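Side-chain contacts in long form salivary protein D7L1 (Anopheles stephensi, PDB 3NHI), which binds and sequesters host cysteinyl leukotrienes and stable thromboxane A2 analogues, modulating the host response to mosquito blood feeding: residues Arg162-Lys165 / Gln169-Trp172; Pro184-Ala189 / Glu237-Tyr242. All coordinates share one frame; numbering follows the deposited sequence.

How the contacts relate
Contacts 1 and 2 follow one another along the chain, their centres 13 Å apart, and contact 1 packs against the helix that carries the first segment of contact 2. Contact 1 folds the loop after helix 155-163 back over W164; contact 2 lays the start of helix 184-196 against the start of helix 238-246. Direct packing ties them together: W164 NE1 lies 3.3 Å from E185 CB, and W172 CZ2 lies 3.6 Å from L186 CD1. L186 touches both W172 of contact 1 and Y239 of contact 2. All four segments belong to the PBP/GOBP region of the protein, and both contacts lie away from the eicosanoid pocket, whose lining residues fall between positions 12 and 151.

Contact 1. Residues Arg162-Lys165 / Gln169-Trp172; sequences RAWK and QSEW
A turn just beyond helix 155-163 brings the loop 169-172 back across the indole of W164, the first residue to leave helical backbone angles. S170 CA lies over one face, 3.6 Å from the centroid of the W164 five-membered ring and 13° off its normal, a CH-pi contact. Backbone atom E171 N sits over the same ring, 3.6 Å from W164 CE2. S170 OG, anti to the backbone N (chi1 173°), lies over the rim of the W164 ring near CE3. The same OG accepts a hydrogen bond from W172 N (2.9 Å), an ST turn, and is hydrogen-bonded to E160 OE2. Farther out, E171 CG packs against W164 CZ2 at 3.6 Å, the carboxylate plane steeply tilted to the indole. A water in the indole plane accepts from W164 NE1 at 2.9 Å and donates to E171 OE1. E171 OE1 is also hydrogen-bonded to S183 OG, and E171 OE2 to T181 OG1. The benzo edge of W164 points at the face of W172 in an edge-to-face pair, with W164 CH2 above the ring and the planes at 57°. Helix 184-196 adjoins both indoles, through E185 at W164 and L186 at W172.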
ATOM      1  N   ARG A 162       7.007  -9.265  15.298  1.00  8.98           N
ATOM      2  CA  ARG A 162       7.694  -8.180  15.993  1.00  9.21           C
ATOM      3  C   ARG A 162       7.064  -7.779  17.325  1.00  9.63           C
ATOM      4  O   ARG A 162       7.742  -7.232  18.191  1.00 10.78           O
ATOM      5  CB  ARG A 162       7.907  -7.000  15.063  1.00  9.80           C
ATOM      6  CG  ARG A 162       9.079  -7.277  14.164  1.00 11.91           C
ATOM      7  CD  ARG A 162       8.824  -6.875  12.760  1.00 12.95           C
ATOM      8  NE  ARG A 162       9.909  -7.367  11.919  1.00 12.07           N
ATOM      9  CZ  ARG A 162       9.873  -8.485  11.200  1.00 12.19           C
ATOM     10  NH1 ARG A 162       8.793  -9.269  11.174  1.00 12.23           N
ATOM     11  NH2 ARG A 162      10.941  -8.816  10.488  1.00 12.82           N
ATOM     12  N   ALA A 163       5.785  -8.087  17.494  1.00  8.50           N
ATOM     13  CA  ALA A 163       5.095  -7.813  18.752  1.00  8.81           C
ATOM     14  C   ALA A 163       5.401  -8.838  19.844  1.00  9.12           C
ATOM     15  O   ALA A 163       5.530  -8.474  21.019  1.00 10.19           O
ATOM     16  CB  ALA A 163       3.595  -7.729  18.515  1.00  8.36           C
ATOM     17  N   TRP A 164       5.492 -10.106  19.452  1.00  9.46           N
ATOM     18  CA  TRP A 164       5.852 -11.196  20.356  1.00 10.39           C
ATOM     19  C   TRP A 164       7.206 -11.757  19.947  1.00 11.43           C
ATOM     20  O   TRP A 164       7.291 -12.733  19.190  1.00 12.27           O
ATOM     21  CB  TRP A 164       4.789 -12.302  20.342  1.00  9.58           C
ATOM     22  CG  TRP A 164       3.496 -11.929  21.009  1.00  9.38           C
ATOM     23  CD1 TRP A 164       3.205 -12.012  22.344  1.00  8.92           C
ATOM     24  CD2 TRP A 164       2.305 -11.439  20.372  1.00  8.28           C
ATOM     25  NE1 TRP A 164       1.915 -11.612  22.574  1.00  9.09           N
ATOM     26  CE2 TRP A 164       1.339 -11.248  21.382  1.00  8.45           C
ATOM     27  CE3 TRP A 164       1.960 -11.151  19.043  1.00  7.79           C
ATOM     28  CZ2 TRP A 164       0.050 -10.769  21.106  1.00  8.10           C
ATOM     29  CZ3 TRP A 164       0.684 -10.682  18.767  1.00  7.69           C
ATOM     30  CH2 TRP A 164      -0.255 -10.492  19.796  1.00  8.08           C
ATOM     31  N   LYS A 165       8.260 -11.124  20.444  1.00 12.76           N
ATOM     32  CA  LYS A 165       9.628 -11.507  20.101  1.00 13.97           C
ATOM     33  C   LYS A 165      10.453 -11.822  21.357  1.00 15.27           C
ATOM     34  O   LYS A 165      11.681 -11.946  21.297  1.00 15.86           O
ATOM     35  CB  LYS A 165      10.294 -10.415  19.242  1.00 13.99           C
ATOM     36  CG  LYS A 165      10.487  -9.063  19.935  1.00 15.11           C
ATOM     37  CD  LYS A 165      11.132  -8.045  18.988  1.00 15.97           C
ATOM     38  CE  LYS A 165      11.894  -6.938  19.725  1.00 18.64           C
ATOM     39  NZ  LYS A 165      11.082  -6.150  20.696  1.00 20.67           N
ATOM     40  N   GLN A 169       4.632 -16.295  24.932  1.00 18.02           N
ATOM     41  CA  GLN A 169       4.001 -16.923  23.782  1.00 17.08           C
ATOM     42  C   GLN A 169       3.054 -15.938  23.097  1.00 15.26           C
ATOM     43  O   GLN A 169       2.346 -15.173  23.763  1.00 15.33           O
ATOM     44  CB  GLN A 169       3.224 -18.154  24.252  1.00 17.74           C
ATOM     45  CG  GLN A 169       2.744 -19.088  23.161  1.00 20.93           C
ATOM     46  CD  GLN A 169       2.095 -20.341  23.724  1.00 24.54           C
ATOM     47  OE1 GLN A 169       2.602 -21.449  23.538  1.00 27.48           O
ATOM     48  NE2 GLN A 169       0.978 -20.170  24.431  1.00 26.36           N
ATOM     49  N   SER A 170       3.056 -15.948  21.768  1.00 13.51           N
ATOM     50  CA  SER A 170       2.097 -15.149  21.016  1.00 11.82           C
ATOM     51  C   SER A 170       0.663 -15.523  21.366  1.00 11.64           C
ATOM     52  O   SER A 170       0.327 -16.702  21.527  1.00 11.71           O
ATOM     53  CB  SER A 170       2.312 -15.306  19.515  1.00 11.54           C
ATOM     54  OG  SER A 170       1.268 -14.662  18.805  1.00 10.06           O
ATOM     55  N   GLU A 171      -0.182 -14.502  21.466  1.00 11.16           N
ATOM     56  CA  GLU A 171      -1.613 -14.706  21.675  1.00 10.86           C
ATOM     57  C   GLU A 171      -2.249 -15.371  20.458  1.00 11.11           C
ATOM     58  O   GLU A 171      -3.358 -15.884  20.536  1.00 11.57           O
ATOM     59  CB  GLU A 171      -2.304 -13.379  21.992  1.00 10.92           C
ATOM     60  CG  GLU A 171      -1.891 -12.823  23.349  1.00  9.67           C
ATOM     61  CD  GLU A 171      -2.463 -11.453  23.656  1.00  9.45           C
ATOM     62  OE1 GLU A 171      -1.940 -10.825  24.594  1.00 11.29           O
ATOM     63  OE2 GLU A 171      -3.426 -11.012  22.988  1.00 10.24           O
ATOM     64  N   TRP A 172      -1.532 -15.355  19.336  1.00 10.87           N
ATOM     65  CA  TRP A 172      -2.030 -15.897  18.084  1.00 11.58           C
ATOM     66  C   TRP A 172      -1.305 -17.185  17.678  1.00 13.15           C
ATOM     67  O   TRP A 172      -1.386 -17.610  16.521  1.00 12.60           O
ATOM     68  CB  TRP A 172      -1.913 -14.840  16.979  1.00 10.95           C
ATOM     69  CG  TRP A 172      -2.639 -13.546  17.262  1.00  9.17           C
ATOM     70  CD1 TRP A 172      -3.634 -13.332  18.180  1.00  8.75           C
ATOM     71  CD2 TRP A 172      -2.446 -12.301  16.581  1.00  8.27           C
ATOM     72  NE1 TRP A 172      -4.052 -12.018  18.127  1.00  8.43           N
ATOM     73  CE2 TRP A 172      -3.340 -11.367  17.153  1.00  7.40           C
ATOM     74  CE3 TRP A 172      -1.597 -11.879  15.546  1.00  7.31           C
ATOM     75  CZ2 TRP A 172      -3.411 -10.036  16.716  1.00  7.03           C
ATOM     76  CZ3 TRP A 172      -1.666 -10.562  15.123  1.00  7.31           C
ATOM     77  CH2 TRP A 172      -2.568  -9.659  15.703  1.00  7.62           C
TER
HETATM   78  O   HOH W   1       0.776 -11.151  25.197  1.00 13.59           O

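Contact 2. Residues Pro184-Ala189 / Glu237-Tyr242; sequences PELKDA and EAYDYY
Y239 meets K187 and L186 where helix 238-246 starts alongside helix 184-196, the CA atoms of K187 and Y239 being 5.3 Å apart. Taken in order, the second segment begins with E237 at the N-cap position. Its backbone N donates to D240 OD2 at 3.0 Å, reaching that oxygen on the anti side and 25° out of the carboxylate plane, a link across the first turn. A238 points its CB toward helix 184-196 and packs on F194, farther along that helix, and on M200 of strand 200-201. Y239 carries the contact. With CG anti to N (chi1 -174°), its ring turns one face to K187, whose CG makes a CH-pi contact 3.9 Å from the ring centroid and 25° off the normal. The extended lysine chain runs obliquely out past the CD2 side of the ring, K187 CE 3.8 Å from Y239 CD2. L186 CD2 lies beyond the CE1 rim, 3.6 Å from Y239 CE1, on the same side of the ring plane as K187 CG but much nearer the plane, an approach neither face-on nor edge-on. A water bridges the backbones, donating to K187 O and accepting from Y239 N, each at 2.9 Å. One turn later Y242 packs on I190 and F194, carrying the helix pairing onward. Between the segments the side chains meet through CH-pi and van der Waals packing. Y239 OH is hydrogen-bonded to G182 N, and K187 NZ stays 5.5 Å from E237 OE1, which implies at most a diffuse electrostatic attraction rather than a salt bridge.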
ATOM      1  N   PRO A 184       0.381  -5.273  26.151  1.00  8.14           N
ATOM      2  CA  PRO A 184       1.248  -4.368  25.390  1.00  8.60           C
ATOM      3  C   PRO A 184       1.611  -4.953  24.030  1.00  8.27           C
ATOM      4  O   PRO A 184       1.731  -4.211  23.057  1.00  8.06           O
ATOM      5  CB  PRO A 184       2.497  -4.229  26.267  1.00  9.06           C
ATOM      6  CG  PRO A 184       2.372  -5.280  27.326  1.00  9.61           C
ATOM      7  CD  PRO A 184       0.927  -5.584  27.487  1.00  8.58           C
ATOM      8  N   GLU A 185       1.734  -6.273  23.954  1.00  7.91           N
ATOM      9  CA  GLU A 185       2.079  -6.927  22.695  1.00  7.87           C
ATOM     10  C   GLU A 185       0.936  -6.832  21.683  1.00  7.58           C
ATOM     11  O   GLU A 185       1.161  -6.562  20.500  1.00  6.89           O
ATOM     12  CB  GLU A 185       2.471  -8.391  22.927  1.00  8.25           C
ATOM     13  CG  GLU A 185       3.741  -8.612  23.775  1.00  9.05           C
ATOM     14  CD  GLU A 185       3.474  -8.638  25.270  1.00 11.29           C
ATOM     15  OE1 GLU A 185       2.308  -8.500  25.704  1.00 11.39           O
ATOM     16  OE2 GLU A 185       4.460  -8.799  26.012  1.00 14.11           O
ATOM     17  N   LEU A 186      -0.289  -7.059  22.134  1.00  7.08           N
ATOM     18  CA  LEU A 186      -1.437  -6.943  21.241  1.00  6.88           C
ATOM     19  C   LEU A 186      -1.602  -5.508  20.744  1.00  6.71           C
ATOM     20  O   LEU A 186      -1.864  -5.282  19.555  1.00  6.18           O
ATOM     21  CB  LEU A 186      -2.718  -7.447  21.917  1.00  7.34           C
ATOM     22  CG  LEU A 186      -3.984  -7.438  21.050  1.00  6.72           C
ATOM     23  CD1 LEU A 186      -3.840  -8.311  19.801  1.00  8.25           C
ATOM     24  CD2 LEU A 186      -5.151  -7.913  21.888  1.00  7.94           C
ATOM     25  N   LYS A 187      -1.436  -4.538  21.636  1.00  7.08           N
ATOM     26  CA  LYS A 187      -1.527  -3.143  21.231  1.00  7.22           C
ATOM     27  C   LYS A 187      -0.474  -2.816  20.174  1.00  7.14           C
ATOM     28  O   LYS A 187      -0.771  -2.126  19.192  1.00  7.48           O
ATOM     29  CB  LYS A 187      -1.399  -2.199  22.432  1.00  7.19           C
ATOM     30  CG  LYS A 187      -2.544  -2.355  23.424  1.00  8.56           C
ATOM     31  CD  LYS A 187      -2.387  -1.412  24.606  1.00 12.30           C
ATOM     32  CE  LYS A 187      -3.569  -1.520  25.549  1.00 14.36           C
ATOM     33  NZ  LYS A 187      -3.282  -0.832  26.847  1.00 18.35           N
ATOM     34  N   ASP A 188       0.744  -3.315  20.363  1.00  7.27           N
ATOM     35  CA  ASP A 188       1.804  -3.098  19.394  1.00  7.84           C
ATOM     36  C   ASP A 188       1.483  -3.749  18.049  1.00  6.81           C
ATOM     37  O   ASP A 188       1.600  -3.104  16.992  1.00  6.47           O
ATOM     38  CB  ASP A 188       3.147  -3.605  19.914  1.00  8.56           C
ATOM     39  CG  ASP A 188       4.267  -3.311  18.949  1.00 12.13           C
ATOM     40  OD1 ASP A 188       4.679  -2.129  18.859  1.00 16.69           O
ATOM     41  OD2 ASP A 188       4.713  -4.237  18.248  1.00 14.60           O
ATOM     42  N   ALA A 189       1.084  -5.021  18.080  1.00  6.62           N
ATOM     43  CA  ALA A 189       0.720  -5.723  16.860  1.00  5.83           C
ATOM     44  C   ALA A 189      -0.358  -4.965  16.088  1.00  5.69           C
ATOM     45  O   ALA A 189      -0.241  -4.782  14.869  1.00  5.76           O
ATOM     46  CB  ALA A 189       0.260  -7.143  17.169  1.00  6.02           C
ATOM     47  N   GLU A 237      -5.622   5.555  19.707  1.00  9.51           N
ATOM     48  CA  GLU A 237      -4.634   4.546  19.324  1.00  8.71           C
ATOM     49  C   GLU A 237      -5.283   3.497  18.438  1.00  7.56           C
ATOM     50  O   GLU A 237      -6.490   3.245  18.544  1.00  7.06           O
ATOM     51  CB  GLU A 237      -4.022   3.879  20.555  1.00  9.50           C
ATOM     52  CG  GLU A 237      -3.283   4.867  21.446  1.00 13.05           C
ATOM     53  CD  GLU A 237      -2.668   4.256  22.691  1.00 17.60           C
ATOM     54  OE1 GLU A 237      -2.764   3.024  22.895  1.00 18.95           O
ATOM     55  OE2 GLU A 237      -2.083   5.034  23.479  1.00 21.78           O
ATOM     56  N   ALA A 238      -4.483   2.882  17.565  1.00  7.14           N
ATOM     57  CA  ALA A 238      -4.966   1.787  16.734  1.00  6.27           C
ATOM     58  C   ALA A 238      -5.760   0.762  17.543  1.00  6.38           C
ATOM     59  O   ALA A 238      -6.862   0.380  17.153  1.00  6.23           O
ATOM     60  CB  ALA A 238      -3.810   1.114  16.018  1.00  6.56           C
ATOM     61  N   TYR A 239      -5.202   0.332  18.678  1.00  6.10           N
ATOM     62  CA  TYR A 239      -5.872  -0.646  19.531  1.00  6.44           C
ATOM     63  C   TYR A 239      -7.245  -0.192  20.001  1.00  6.10           C
ATOM     64  O   TYR A 239      -8.171  -1.003  20.062  1.00  6.16           O
ATOM     65  CB  TYR A 239      -4.998  -1.037  20.726  1.00  6.22           C
ATOM     66  CG  TYR A 239      -5.614  -2.151  21.534  1.00  7.04           C
ATOM     67  CD1 TYR A 239      -5.672  -3.454  21.024  1.00  7.01           C
ATOM     68  CD2 TYR A 239      -6.182  -1.901  22.779  1.00  7.40           C
ATOM     69  CE1 TYR A 239      -6.248  -4.490  21.749  1.00  7.96           C
ATOM     70  CE2 TYR A 239      -6.754  -2.925  23.515  1.00  7.12           C
ATOM     71  CZ  TYR A 239      -6.791  -4.217  22.990  1.00  7.81           C
ATOM     72  OH  TYR A 239      -7.375  -5.234  23.708  1.00  8.79           O
ATOM     73  N   ASP A 240      -7.386   1.101  20.295  1.00  6.55           N
ATOM     74  CA  ASP A 240      -8.689   1.642  20.698  1.00  6.67           C
ATOM     75  C   ASP A 240      -9.744   1.458  19.619  1.00  6.21           C
ATOM     76  O   ASP A 240     -10.854   0.991  19.904  1.00  6.47           O
ATOM     77  CB  ASP A 240      -8.578   3.108  21.100  1.00  7.01           C
ATOM     78  CG  ASP A 240      -7.600   3.328  22.235  1.00  8.20           C
ATOM     79  OD1 ASP A 240      -7.609   2.530  23.199  1.00 10.39           O
ATOM     80  OD2 ASP A 240      -6.832   4.304  22.165  1.00  9.34           O
ATOM     81  N   TYR A 241      -9.395   1.792  18.374  1.00  5.92           N
ATOM     82  CA  TYR A 241     -10.328   1.635  17.255  1.00  5.93           C
ATOM     83  C   TYR A 241     -10.665   0.176  16.992  1.00  5.55           C
ATOM     84  O   TYR A 241     -11.812  -0.168  16.748  1.00  6.26           O
ATOM     85  CB  TYR A 241      -9.785   2.300  15.986  1.00  5.45           C
ATOM     86  CG  TYR A 241      -9.615   3.793  16.128  1.00  5.36           C
ATOM     87  CD1 TYR A 241      -8.353   4.372  16.051  1.00  6.55           C
ATOM     88  CD2 TYR A 241     -10.709   4.614  16.379  1.00  5.92           C
ATOM     89  CE1 TYR A 241      -8.184   5.741  16.210  1.00  6.55           C
ATOM     90  CE2 TYR A 241     -10.556   5.986  16.519  1.00  5.88           C
ATOM     91  CZ  TYR A 241      -9.290   6.545  16.425  1.00  6.61           C
ATOM     92  OH  TYR A 241      -9.115   7.904  16.585  1.00  8.50           O
ATOM     93  N   TYR A 242      -9.651  -0.676  17.075  1.00  5.15           N
ATOM     94  CA  TYR A 242      -9.832  -2.110  16.940  1.00  5.65           C
ATOM     95  C   TYR A 242     -10.838  -2.649  17.977  1.00  6.12           C
ATOM     96  O   TYR A 242     -11.763  -3.376  17.614  1.00  6.78           O
ATOM     97  CB  TYR A 242      -8.459  -2.765  17.084  1.00  5.64           C
ATOM     98  CG  TYR A 242      -8.411  -4.272  17.070  1.00  5.50           C
ATOM     99  CD1 TYR A 242      -8.684  -5.004  15.914  1.00  5.00           C
ATOM    100  CD2 TYR A 242      -8.055  -4.969  18.219  1.00  5.59           C
ATOM    101  CE1 TYR A 242      -8.618  -6.388  15.913  1.00  5.23           C
ATOM    102  CE2 TYR A 242      -7.974  -6.352  18.219  1.00  5.88           C
ATOM    103  CZ  TYR A 242      -8.256  -7.056  17.068  1.00  5.17           C
ATOM    104  OH  TYR A 242      -8.192  -8.434  17.060  1.00  7.18           O
TER
HETATM  105  O   HOH W   2      -2.304   0.316  19.229  1.00  8.63           O